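Local coordinates for putative nucleoprotein (PDB 4EWC) that encapsidates the negative-strand viral RNA genome, shielding it from nucleases and forming the ribonucleoprotein that serves as template for transcription and replication, at residues Asn106-Ala118 against Ala298-Asn310. Sequence-based numbering, arbitrary orientation.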
loop_
_atom_site.group_PDB
_atom_site.type_symbol
_atom_site.label_atom_id
_atom_site.label_comp_id
_atom_site.label_asym_id
_atom_site.label_seq_id
_atom_site.Cartn_x
_atom_site.Cartn_y
_atom_site.Cartn_z
ATOM N N ASN A 106 9.441 31.992 0.803
ATOM C CA ASN A 106 9.663 32.025 -0.637
ATOM C C ASN A 106 8.518 31.365 -1.414
ATOM O O ASN A 106 7.989 31.939 -2.370
ATOM C CB ASN A 106 10.995 31.350 -0.990
ATOM C CG ASN A 106 12.201 32.135 -0.490
ATOM O OD1 ASN A 106 12.118 33.349 -0.274
ATOM N ND2 ASN A 106 13.328 31.446 -0.303
ATOM N N PHE A 107 8.157 30.157 -0.985
ATOM C CA PHE A 107 6.998 29.425 -1.502
ATOM C C PHE A 107 5.749 30.296 -1.484
ATOM O O PHE A 107 5.057 30.404 -2.499
ATOM C CB PHE A 107 6.778 28.158 -0.667
ATOM C CG PHE A 107 5.806 27.171 -1.267
ATOM C CD1 PHE A 107 6.202 26.291 -2.258
ATOM C CD2 PHE A 107 4.521 27.083 -0.794
ATOM C CE1 PHE A 107 5.321 25.371 -2.785
ATOM C CE2 PHE A 107 3.643 26.168 -1.325
ATOM C CZ PHE A 107 4.040 25.314 -2.319
ATOM N N SER A 108 5.480 30.929 -0.340
ATOM C CA SER A 108 4.284 31.767 -0.175
ATOM C C SER A 108 4.306 33.016 -1.046
ATOM O O SER A 108 3.273 33.454 -1.519
ATOM C CB SER A 108 4.087 32.180 1.280
ATOM O OG SER A 108 3.745 31.063 2.060
ATOM N N LYS A 109 5.485 33.600 -1.238
ATOM C CA LYS A 109 5.626 34.770 -2.100
ATOM C C LYS A 109 5.340 34.358 -3.538
ATOM O O LYS A 109 4.668 35.067 -4.290
ATOM C CB LYS A 109 7.040 35.360 -2.007
ATOM C CG LYS A 109 7.153 36.806 -2.504
ATOM C CD LYS A 109 8.426 37.050 -3.312
ATOM C CE LYS A 109 8.375 36.362 -4.684
ATOM N NZ LYS A 109 9.494 36.770 -5.592
ATOM N N GLU A 110 5.855 33.201 -3.926
ATOM C CA GLU A 110 5.640 32.750 -5.284
ATOM C C GLU A 110 4.182 32.373 -5.493
ATOM O O GLU A 110 3.614 32.690 -6.523
ATOM C CB GLU A 110 6.584 31.593 -5.662
ATOM C CG GLU A 110 6.719 31.446 -7.161
ATOM C CD GLU A 110 7.019 32.781 -7.844
ATOM O OE1 GLU A 110 8.085 33.365 -7.528
ATOM O OE2 GLU A 110 6.189 33.255 -8.671
ATOM N N ALA A 111 3.595 31.698 -4.510
ATOM C CA ALA A 111 2.173 31.378 -4.531
ATOM C C ALA A 111 1.297 32.639 -4.540
ATOM O O ALA A 111 0.246 32.673 -5.176
ATOM C CB ALA A 111 1.820 30.499 -3.340
ATOM N N ALA A 112 1.747 33.673 -3.838
ATOM C CA ALA A 112 0.991 34.913 -3.722
ATOM C C ALA A 112 1.149 35.772 -4.953
ATOM O O ALA A 112 0.511 36.812 -5.085
ATOM C CB ALA A 112 1.396 35.698 -2.473
ATOM N N ALA A 113 2.029 35.349 -5.849
ATOM C CA ALA A 113 2.148 35.983 -7.163
ATOM C C ALA A 113 1.103 35.348 -8.045
ATOM O O ALA A 113 0.463 36.006 -8.864
ATOM C CB ALA A 113 3.524 35.740 -7.746
ATOM N N ASN A 114 0.953 34.041 -7.854
ATOM C CA ASN A 114 0.084 33.219 -8.667
ATOM C C ASN A 114 -1.395 33.367 -8.334
ATOM O O ASN A 114 -2.234 33.262 -9.231
ATOM C CB ASN A 114 0.516 31.747 -8.599
ATOM C CG ASN A 114 1.744 31.464 -9.444
ATOM O OD1 ASN A 114 1.866 31.970 -10.561
ATOM N ND2 ASN A 114 2.660 30.657 -8.917
ATOM N N ILE A 115 -1.716 33.607 -7.060
ATOM C CA ILE A 115 -3.112 33.813 -6.680
ATOM C C ILE A 115 -3.629 35.148 -7.210
ATOM O O ILE A 115 -4.784 35.248 -7.617
ATOM C CB ILE A 115 -3.381 33.670 -5.160
ATOM C CG1 ILE A 115 -2.383 34.496 -4.349
ATOM C CG2 ILE A 115 -3.328 32.209 -4.739
ATOM C CD1 ILE A 115 -2.980 35.723 -3.674
ATOM N N GLU A 116 -2.775 36.166 -7.238
ATOM C CA GLU A 116 -3.195 37.458 -7.774
ATOM C C GLU A 116 -3.369 37.408 -9.300
ATOM O O GLU A 116 -4.242 38.079 -9.858
ATOM C CB GLU A 116 -2.226 38.573 -7.348
HETATM N N MSE A 117 -2.551 36.592 -9.963
HETATM C CA MSE A 117 -2.592 36.490 -11.416
HETATM C C MSE A 117 -3.749 35.623 -11.937
HETATM O O MSE A 117 -3.997 35.580 -13.143
HETATM C CB MSE A 117 -1.272 35.905 -11.913
HETATM C CG MSE A 117 -0.073 36.806 -11.667
HETATM SE SE MSE A 117 -0.196 38.534 -12.491
HETATM C CE MSE A 117 -0.057 37.965 -14.350
ATOM N N ALA A 118 -4.459 34.955 -11.030
ATOM C CA ALA A 118 -5.680 34.231 -11.384
ATOM C C ALA A 118 -6.670 35.091 -12.195
ATOM O O ALA A 118 -7.409 34.568 -13.028
ATOM C CB ALA A 118 -6.354 33.670 -10.137
ATOM N N ALA A 298 1.879 25.237 -6.783
ATOM C CA ALA A 298 1.665 26.599 -6.269
ATOM C C ALA A 298 2.877 27.571 -6.394
ATOM O O ALA A 298 2.698 28.781 -6.545
ATOM C CB ALA A 298 1.178 26.531 -4.838
ATOM N N ASN A 299 4.096 27.040 -6.351
ATOM C CA ASN A 299 5.289 27.870 -6.461
ATOM C C ASN A 299 5.936 27.916 -7.858
ATOM O O ASN A 299 7.108 28.311 -7.990
ATOM C CB ASN A 299 6.349 27.381 -5.472
ATOM C CG ASN A 299 6.727 25.934 -5.708
ATOM O OD1 ASN A 299 5.895 25.130 -6.160
ATOM N ND2 ASN A 299 7.976 25.584 -5.405
ATOM N N ILE A 300 5.214 27.486 -8.892
ATOM C CA ILE A 300 5.723 27.636 -10.250
ATOM C C ILE A 300 5.723 29.118 -10.573
ATOM O O ILE A 300 4.723 29.792 -10.352
ATOM C CB ILE A 300 4.863 26.908 -11.277
ATOM C CG1 ILE A 300 5.007 25.402 -11.110
ATOM C CG2 ILE A 300 5.245 27.317 -12.672
ATOM C CD1 ILE A 300 3.985 24.615 -11.884
ATOM N N PRO A 301 6.859 29.635 -11.066
ATOM C CA PRO A 301 7.040 31.054 -11.400
ATOM C C PRO A 301 5.918 31.588 -12.291
ATOM O O PRO A 301 5.667 31.037 -13.369
ATOM C CB PRO A 301 8.385 31.068 -12.135
ATOM C CG PRO A 301 9.123 29.901 -11.592
ATOM C CD PRO A 301 8.088 28.853 -11.300
ATOM N N SER A 302 5.262 32.656 -11.842
ATOM C CA SER A 302 4.026 33.130 -12.472
ATOM C C SER A 302 4.132 33.462 -13.965
ATOM O O SER A 302 3.150 33.322 -14.695
ATOM C CB SER A 302 3.464 34.327 -11.709
ATOM O OG SER A 302 4.192 35.496 -12.004
ATOM N N LYS A 303 5.307 33.898 -14.414
ATOM C CA LYS A 303 5.514 34.199 -15.829
ATOM C C LYS A 303 5.260 32.967 -16.701
ATOM O O LYS A 303 4.895 33.087 -17.868
ATOM C CB LYS A 303 6.925 34.747 -16.083
ATOM N N TYR A 304 5.446 31.788 -16.121
ATOM C CA TYR A 304 5.274 30.548 -16.847
ATOM C C TYR A 304 3.858 29.995 -16.694
ATOM O O TYR A 304 3.293 29.449 -17.652
ATOM C CB TYR A 304 6.286 29.507 -16.365
ATOM C CG TYR A 304 7.727 29.935 -16.465
ATOM C CD1 TYR A 304 8.196 30.621 -17.582
ATOM C CD2 TYR A 304 8.633 29.641 -15.438
ATOM C CE1 TYR A 304 9.538 31.009 -17.682
ATOM C CE2 TYR A 304 9.968 30.028 -15.525
ATOM C CZ TYR A 304 10.413 30.712 -16.657
ATOM O OH TYR A 304 11.729 31.090 -16.760
ATOM N N LEU A 305 3.295 30.125 -15.495
ATOM C CA LEU A 305 2.000 29.534 -15.174
ATOM C C LEU A 305 0.875 30.283 -15.878
ATOM O O LEU A 305 -0.176 29.706 -16.199
ATOM C CB LEU A 305 1.784 29.545 -13.651
ATOM C CG LEU A 305 0.793 28.590 -12.985
ATOM C CD1 LEU A 305 1.176 27.139 -13.216
ATOM C CD2 LEU A 305 0.691 28.861 -11.478
ATOM N N ARG A 306 1.099 31.572 -16.123
ATOM C CA ARG A 306 0.107 32.434 -16.774
ATOM C C ARG A 306 -0.345 31.806 -18.073
ATOM O O ARG A 306 -1.513 31.901 -18.462
ATOM C CB ARG A 306 0.712 33.826 -17.050
ATOM N N HIS A 307 0.607 31.149 -18.731
ATOM C CA HIS A 307 0.384 30.479 -20.009
ATOM C C HIS A 307 -0.164 29.063 -19.838
ATOM O O HIS A 307 -0.736 28.511 -20.768
ATOM C CB HIS A 307 1.709 30.404 -20.770
ATOM C CG HIS A 307 2.291 31.738 -21.109
ATOM N ND1 HIS A 307 2.066 32.391 -22.310
ATOM C CD2 HIS A 307 3.109 32.566 -20.398
ATOM C CE1 HIS A 307 2.699 33.527 -22.328
ATOM N NE2 HIS A 307 3.352 33.677 -21.180
HETATM N N MSE A 308 0.037 28.466 -18.663
HETATM C CA MSE A 308 -0.332 27.075 -18.460
HETATM C C MSE A 308 -1.002 26.877 -17.109
HETATM O O MSE A 308 -0.559 26.060 -16.276
HETATM C CB MSE A 308 0.895 26.185 -18.591
HETATM C CG MSE A 308 1.473 26.175 -19.979
HETATM SE SE MSE A 308 0.342 25.132 -21.185
HETATM C CE MSE A 308 0.967 23.362 -20.657
ATOM N N ARG A 309 -2.078 27.638 -16.916
ATOM C CA ARG A 309 -2.830 27.664 -15.671
ATOM C C ARG A 309 -3.014 26.292 -15.025
ATOM O O ARG A 309 -2.749 26.141 -13.849
ATOM C CB ARG A 309 -4.178 28.358 -15.873
ATOM C CG ARG A 309 -4.088 29.876 -15.899
ATOM C CD ARG A 309 -3.718 30.401 -14.529
ATOM N NE ARG A 309 -2.817 31.557 -14.581
ATOM C CZ ARG A 309 -2.118 32.009 -13.538
ATOM N NH1 ARG A 309 -2.220 31.407 -12.350
ATOM N NH2 ARG A 309 -1.320 33.063 -13.680
ATOM N N ASN A 310 -3.427 25.295 -15.797
ATOM C CA ASN A 310 -3.708 23.970 -15.244
ATOM C C ASN A 310 -2.486 23.170 -14.750
ATOM O O ASN A 310 -2.645 22.040 -14.293
ATOM C CB ASN A 310 -4.522 23.110 -16.222
ATOM C CG ASN A 310 -5.828 23.775 -16.681
ATOM O OD1 ASN A 310 -6.408 24.588 -15.978
ATOM N ND2 ASN A 310 -6.293 23.403 -17.868
#
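Asn114, buried on the helix 96-114 flank that meets residues 298-302, carries the polar part of this contact. With chi1 at -77° its CG stands anti to the carbonyl carbon, which aims the amide at the incoming chain. From CB outward, Asn114 CB itself comes within 4.1 Å of Leu305 CD2, and CG meets the same methyl as the two side chains cross at about a right angle. OD1 then lies against Ser302 CB and Leu305 CD2, whereas ND2 donates twice. The bond from Asn114 ND2 to Ile300 O is 2.7 Å long and nearly straight, 169° at the hydrogen; the second, from the same ND2 to Ala298 O at 3.0 Å, arrives from above that carbonyl's plane. Both acceptors lie close to the amide plane of Asn114, so the pair probably fixes the rotation of the amide. Ala298 O also receives a CA-H...O contact from Ala111 CA.

One turn back, Glu110 OE2 accepts a weak hydrogen bond of 3.4 Å from Ser302 N, at the first turn of helix 302-305, while Glu110 CG rests 3.3 Å from Asn299 O. Phe107 brings CE1 to 3.3 Å from Asn299 CG, ring and amide planes 45° apart, and CZ touches Ala298 CB; Met281 of helix 279-284 also touches the Phe107 side chain. Toward the other end, Arg309 NH2 meets Met117 CB, and the guanidinium has Met117 O over one face and Leu305 C over the opposite one, each offset toward the rim. The whole is side-chain-to-backbone docking of a loop on a helix, joining helix 96-114 to the entry of helix 302-305 in this largely alpha-helical orthomyxovirus nucleoprotein.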